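Local coordinates for protein tryptophane-5-halogenase (Microbispora sp. ATCC PTA-5024, PDB 5UAO) that uses flavin chemistry to chlorinate a tryptophan of the lanthipeptide NAI-107 at position 5 of the indole during its biosynthesis, at residues A22-V34 / V370-P382. Sequence-based numbering, arbitrary orientation.
Sequences ADDDPGAIRTVGV and VSLLPSSRRDPLP
The first torsion of Asp25 (chi1 -162°) swings its carboxylate away from the backbone N, and, as modelled, the poorly ordered Arg378 chain bends at chi3 (-42°) to meet it. Arg378 NH2 lies 2.8 Å from Asp25 OD2 in a salt bridge. The carboxylate oxygen sits at the guanidinium edge, but the donor comes from above the carboxylate plane, the two planes being 76° apart. Asp25 OD1 accepts from Gly27 N at 2.7 Å, closing an Asx turn. Replacing Asp25 with alanine is likely to leave Arg378 without this charge partner and Gly27 N without the acceptor that closes the turn. Next to the turn, Ala28 and Ser376 form a single beta bridge: Arg377 N bonds Gly27 O (2.9 Å) and Ile29 N bonds Ser375 O (2.8 Å). The bridge ties the lead-in to strand 31-35, which runs parallel to its neighbours 56-61 and 227-230 in a mixed sheet consistent with a Rossmann-type FAD-binding fold, to the loop leaving helix 358-372. The extended Arg377 chain lays one guanidinium face over Gly27 O, while its NH2 forms a salt bridge with Asp226. Ile29 CD1 packs on Pro374 CB (4.3 Å). Leu373 CD2 touches Val32 CG2 at 4.3 Å. Beside them a water donates to both Ile29 O and Pro374 O.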
loop_
_atom_site.group_PDB
_atom_site.type_symbol
_atom_site.label_atom_id
_atom_site.label_comp_id
_atom_site.label_asym_id
_atom_site.label_seq_id
_atom_site.Cartn_x
_atom_site.Cartn_y
_atom_site.Cartn_z
ATOM N N ALA A 22 17.422 -25.514 -14.503
ATOM C CA ALA A 22 18.124 -26.474 -15.357
ATOM C C ALA A 22 19.464 -26.971 -15.918
ATOM O O ALA A 22 20.310 -26.177 -16.280
ATOM C CB ALA A 22 17.497 -25.458 -16.299
ATOM N N ASP A 23 19.635 -28.285 -15.990
ATOM C CA ASP A 23 20.946 -28.919 -16.060
ATOM C C ASP A 23 21.678 -28.790 -17.416
ATOM O O ASP A 23 22.892 -28.958 -17.468
ATOM C CB ASP A 23 20.808 -30.403 -15.710
ATOM C CG ASP A 23 20.465 -30.627 -14.251
ATOM O OD1 ASP A 23 20.610 -29.678 -13.452
ATOM O OD2 ASP A 23 20.042 -31.717 -13.811
ATOM N N ASP A 24 20.906 -28.340 -18.388
ATOM C CA ASP A 24 21.178 -28.261 -19.790
ATOM C C ASP A 24 21.645 -26.881 -20.118
ATOM O O ASP A 24 22.594 -26.673 -20.825
ATOM C CB ASP A 24 19.799 -28.360 -20.431
ATOM C CG ASP A 24 19.732 -29.322 -21.554
ATOM O OD1 ASP A 24 19.622 -30.533 -21.295
ATOM O OD2 ASP A 24 19.719 -28.857 -22.702
ATOM N N ASP A 25 20.888 -25.947 -19.583
ATOM C CA ASP A 25 20.937 -24.471 -19.792
ATOM C C ASP A 25 22.355 -23.936 -19.606
ATOM O O ASP A 25 22.874 -23.914 -18.481
ATOM C CB ASP A 25 19.981 -23.747 -18.824
ATOM C CG ASP A 25 19.638 -22.302 -19.255
ATOM O OD1 ASP A 25 20.239 -21.709 -20.207
ATOM O OD2 ASP A 25 18.723 -21.755 -18.601
ATOM N N PRO A 26 22.991 -23.519 -20.716
ATOM C CA PRO A 26 24.326 -22.928 -20.659
ATOM C C PRO A 26 24.152 -21.415 -20.356
ATOM O O PRO A 26 25.131 -20.674 -20.204
ATOM C CB PRO A 26 24.832 -23.164 -22.079
ATOM C CG PRO A 26 23.591 -22.921 -22.921
ATOM C CD PRO A 26 22.409 -23.387 -22.074
ATOM N N GLY A 27 22.887 -20.993 -20.321
ATOM C CA GLY A 27 22.468 -19.641 -19.920
ATOM C C GLY A 27 22.088 -19.519 -18.433
ATOM O O GLY A 27 21.769 -18.437 -17.973
ATOM N N ALA A 28 22.139 -20.618 -17.659
ATOM C CA ALA A 28 21.703 -20.571 -16.259
ATOM C C ALA A 28 22.580 -19.689 -15.377
ATOM O O ALA A 28 23.762 -19.616 -15.566
ATOM C CB ALA A 28 21.628 -21.976 -15.660
ATOM N N ILE A 29 21.977 -19.057 -14.368
ATOM C CA ILE A 29 22.740 -18.347 -13.332
ATOM C C ILE A 29 23.084 -19.338 -12.257
ATOM O O ILE A 29 22.220 -19.710 -11.439
ATOM C CB ILE A 29 21.948 -17.135 -12.788
ATOM C CG1 ILE A 29 22.018 -16.024 -13.857
ATOM C CG2 ILE A 29 22.526 -16.640 -11.473
ATOM C CD1 ILE A 29 20.990 -14.934 -13.731
ATOM N N ARG A 30 24.364 -19.698 -12.211
ATOM C CA ARG A 30 24.841 -20.754 -11.343
ATOM C C ARG A 30 25.756 -20.275 -10.216
ATOM O O ARG A 30 25.892 -20.952 -9.200
ATOM C CB ARG A 30 25.631 -21.792 -12.190
ATOM C CG ARG A 30 24.774 -22.556 -13.223
ATOM C CD ARG A 30 25.571 -23.670 -13.913
ATOM N NE ARG A 30 24.855 -24.220 -15.082
ATOM C CZ ARG A 30 23.751 -24.978 -15.033
ATOM N NH1 ARG A 30 23.194 -25.310 -13.852
ATOM N NH2 ARG A 30 23.198 -25.427 -16.173
ATOM N N THR A 31 26.481 -19.180 -10.439
ATOM C CA THR A 31 27.454 -18.676 -9.465
ATOM C C THR A 31 27.040 -17.249 -9.096
ATOM O O THR A 31 26.695 -16.505 -9.964
ATOM C CB THR A 31 28.884 -18.631 -10.071
ATOM O OG1 THR A 31 28.981 -17.646 -11.120
ATOM C CG2 THR A 31 29.213 -20.012 -10.697
ATOM N N VAL A 32 27.170 -16.878 -7.818
ATOM C CA VAL A 32 26.937 -15.504 -7.369
ATOM C C VAL A 32 28.144 -15.089 -6.549
ATOM O O VAL A 32 28.631 -15.846 -5.701
ATOM C CB VAL A 32 25.664 -15.377 -6.513
ATOM C CG1 VAL A 32 25.533 -13.981 -5.976
ATOM C CG2 VAL A 32 24.412 -15.788 -7.289
ATOM N N GLY A 33 28.649 -13.928 -6.886
ATOM C CA GLY A 33 29.746 -13.239 -6.160
ATOM C C GLY A 33 29.170 -12.089 -5.308
ATOM O O GLY A 33 28.671 -11.103 -5.828
ATOM N N VAL A 34 29.213 -12.261 -4.005
ATOM C CA VAL A 34 28.867 -11.227 -3.051
ATOM C C VAL A 34 30.128 -10.423 -2.672
ATOM O O VAL A 34 31.114 -10.938 -2.071
ATOM C CB VAL A 34 28.229 -11.856 -1.821
ATOM C CG1 VAL A 34 28.009 -10.777 -0.732
ATOM C CG2 VAL A 34 26.973 -12.608 -2.251
ATOM N N VAL A 370 16.571 -12.432 -3.325
ATOM C CA VAL A 370 16.462 -13.900 -3.240
ATOM C C VAL A 370 15.217 -14.425 -3.927
ATOM O O VAL A 370 15.257 -15.493 -4.613
ATOM C CB VAL A 370 16.595 -14.405 -1.821
ATOM C CG1 VAL A 370 16.381 -15.927 -1.730
ATOM C CG2 VAL A 370 18.010 -14.082 -1.352
ATOM N N SER A 371 14.138 -13.665 -3.799
ATOM C CA SER A 371 12.917 -13.969 -4.510
ATOM C C SER A 371 12.962 -13.747 -5.991
ATOM O O SER A 371 12.257 -14.420 -6.700
ATOM C CB SER A 371 11.817 -12.999 -4.042
ATOM O OG SER A 371 11.535 -13.226 -2.705
ATOM N N LEU A 372 13.620 -12.671 -6.439
ATOM C CA LEU A 372 13.518 -12.237 -7.802
ATOM C C LEU A 372 14.695 -12.601 -8.732
ATOM O O LEU A 372 14.598 -12.399 -9.941
ATOM C CB LEU A 372 13.265 -10.728 -7.868
ATOM C CG LEU A 372 11.987 -10.190 -7.250
ATOM C CD1 LEU A 372 11.856 -8.703 -7.595
ATOM C CD2 LEU A 372 10.766 -10.940 -7.703
ATOM N N LEU A 373 15.780 -13.128 -8.183
ATOM C CA LEU A 373 16.983 -13.464 -8.971
ATOM C C LEU A 373 16.569 -14.430 -10.082
ATOM O O LEU A 373 15.937 -15.428 -9.803
ATOM C CB LEU A 373 18.032 -14.065 -8.086
ATOM C CG LEU A 373 19.349 -14.523 -8.793
ATOM C CD1 LEU A 373 20.169 -13.324 -9.218
ATOM C CD2 LEU A 373 20.166 -15.415 -7.883
ATOM N N PRO A 374 16.853 -14.097 -11.350
ATOM C CA PRO A 374 16.467 -15.064 -12.377
ATOM C C PRO A 374 17.249 -16.366 -12.305
ATOM O O PRO A 374 18.332 -16.405 -11.773
ATOM C CB PRO A 374 16.761 -14.336 -13.688
ATOM C CG PRO A 374 16.784 -12.871 -13.328
ATOM C CD PRO A 374 17.340 -12.829 -11.940
ATOM N N SER A 375 16.669 -17.414 -12.845
ATOM C CA SER A 375 17.317 -18.712 -12.994
ATOM C C SER A 375 18.320 -18.713 -14.122
ATOM O O SER A 375 19.186 -19.571 -14.145
ATOM C CB SER A 375 16.309 -19.771 -13.400
ATOM O OG SER A 375 15.228 -19.770 -12.519
ATOM N N SER A 376 18.177 -17.788 -15.064
ATOM C CA SER A 376 18.993 -17.801 -16.265
ATOM C C SER A 376 19.008 -16.423 -16.949
ATOM O O SER A 376 18.117 -15.597 -16.726
ATOM C CB SER A 376 18.489 -18.887 -17.251
ATOM O OG SER A 376 17.503 -18.371 -18.130
ATOM N N ARG A 377 20.021 -16.189 -17.789
ATOM C CA ARG A 377 20.185 -14.877 -18.438
ATOM C C ARG A 377 19.095 -14.635 -19.500
ATOM O O ARG A 377 18.863 -13.513 -19.917
ATOM C CB ARG A 377 21.622 -14.676 -18.955
ATOM C CG ARG A 377 22.680 -15.187 -17.955
ATOM C CD ARG A 377 24.142 -14.837 -18.238
ATOM N NE ARG A 377 25.036 -15.828 -17.609
ATOM C CZ ARG A 377 25.392 -16.980 -18.182
ATOM N NH1 ARG A 377 24.973 -17.301 -19.411
ATOM N NH2 ARG A 377 26.188 -17.822 -17.541
ATOM N N ARG A 378 18.393 -15.679 -19.902
ATOM C CA ARG A 378 17.262 -15.516 -20.829
ATOM C C ARG A 378 15.970 -14.952 -20.132
ATOM O O ARG A 378 15.349 -14.032 -20.655
ATOM C CB ARG A 378 17.026 -16.835 -21.604
ATOM C CG ARG A 378 18.195 -17.187 -22.554
ATOM C CD ARG A 378 18.288 -18.664 -22.951
ATOM N NE ARG A 378 18.037 -19.554 -21.806
ATOM C CZ ARG A 378 16.961 -20.333 -21.630
ATOM N NH1 ARG A 378 15.995 -20.406 -22.540
ATOM N NH2 ARG A 378 16.856 -21.077 -20.530
ATOM N N ASP A 379 15.612 -15.476 -18.954
ATOM C CA ASP A 379 14.453 -15.012 -18.150
ATOM C C ASP A 379 14.228 -13.458 -18.087
ATOM O O ASP A 379 15.165 -12.661 -18.135
ATOM C CB ASP A 379 14.576 -15.585 -16.713
ATOM C CG ASP A 379 14.126 -17.064 -16.586
ATOM O OD1 ASP A 379 12.908 -17.326 -16.743
ATOM O OD2 ASP A 379 14.963 -17.959 -16.271
ATOM N N PRO A 380 12.964 -13.005 -17.966
ATOM C CA PRO A 380 12.724 -11.527 -17.805
ATOM C C PRO A 380 13.359 -10.925 -16.524
ATOM O O PRO A 380 13.413 -11.586 -15.485
ATOM C CB PRO A 380 11.186 -11.399 -17.758
ATOM C CG PRO A 380 10.652 -12.804 -17.676
ATOM C CD PRO A 380 11.712 -13.765 -18.155
ATOM N N LEU A 381 13.883 -9.717 -16.610
ATOM C CA LEU A 381 14.615 -9.163 -15.451
ATOM C C LEU A 381 13.733 -8.208 -14.646
ATOM O O LEU A 381 13.419 -7.194 -15.129
ATOM C CB LEU A 381 15.841 -8.416 -15.919
ATOM C CG LEU A 381 16.784 -8.014 -14.781
ATOM C CD1 LEU A 381 17.393 -9.240 -14.113
ATOM C CD2 LEU A 381 17.879 -7.119 -15.336
ATOM N N PRO A 382 13.375 -8.514 -13.400
ATOM C CA PRO A 382 12.438 -7.621 -12.687
ATOM C C PRO A 382 13.124 -6.551 -11.837
ATOM O O PRO A 382 12.709 -6.258 -10.725
ATOM C CB PRO A 382 11.704 -8.600 -11.787
ATOM C CG PRO A 382 12.837 -9.488 -11.363
ATOM C CD PRO A 382 13.714 -9.663 -12.579
HETATM O O HOH W 1 19.814 -18.317 -10.272
#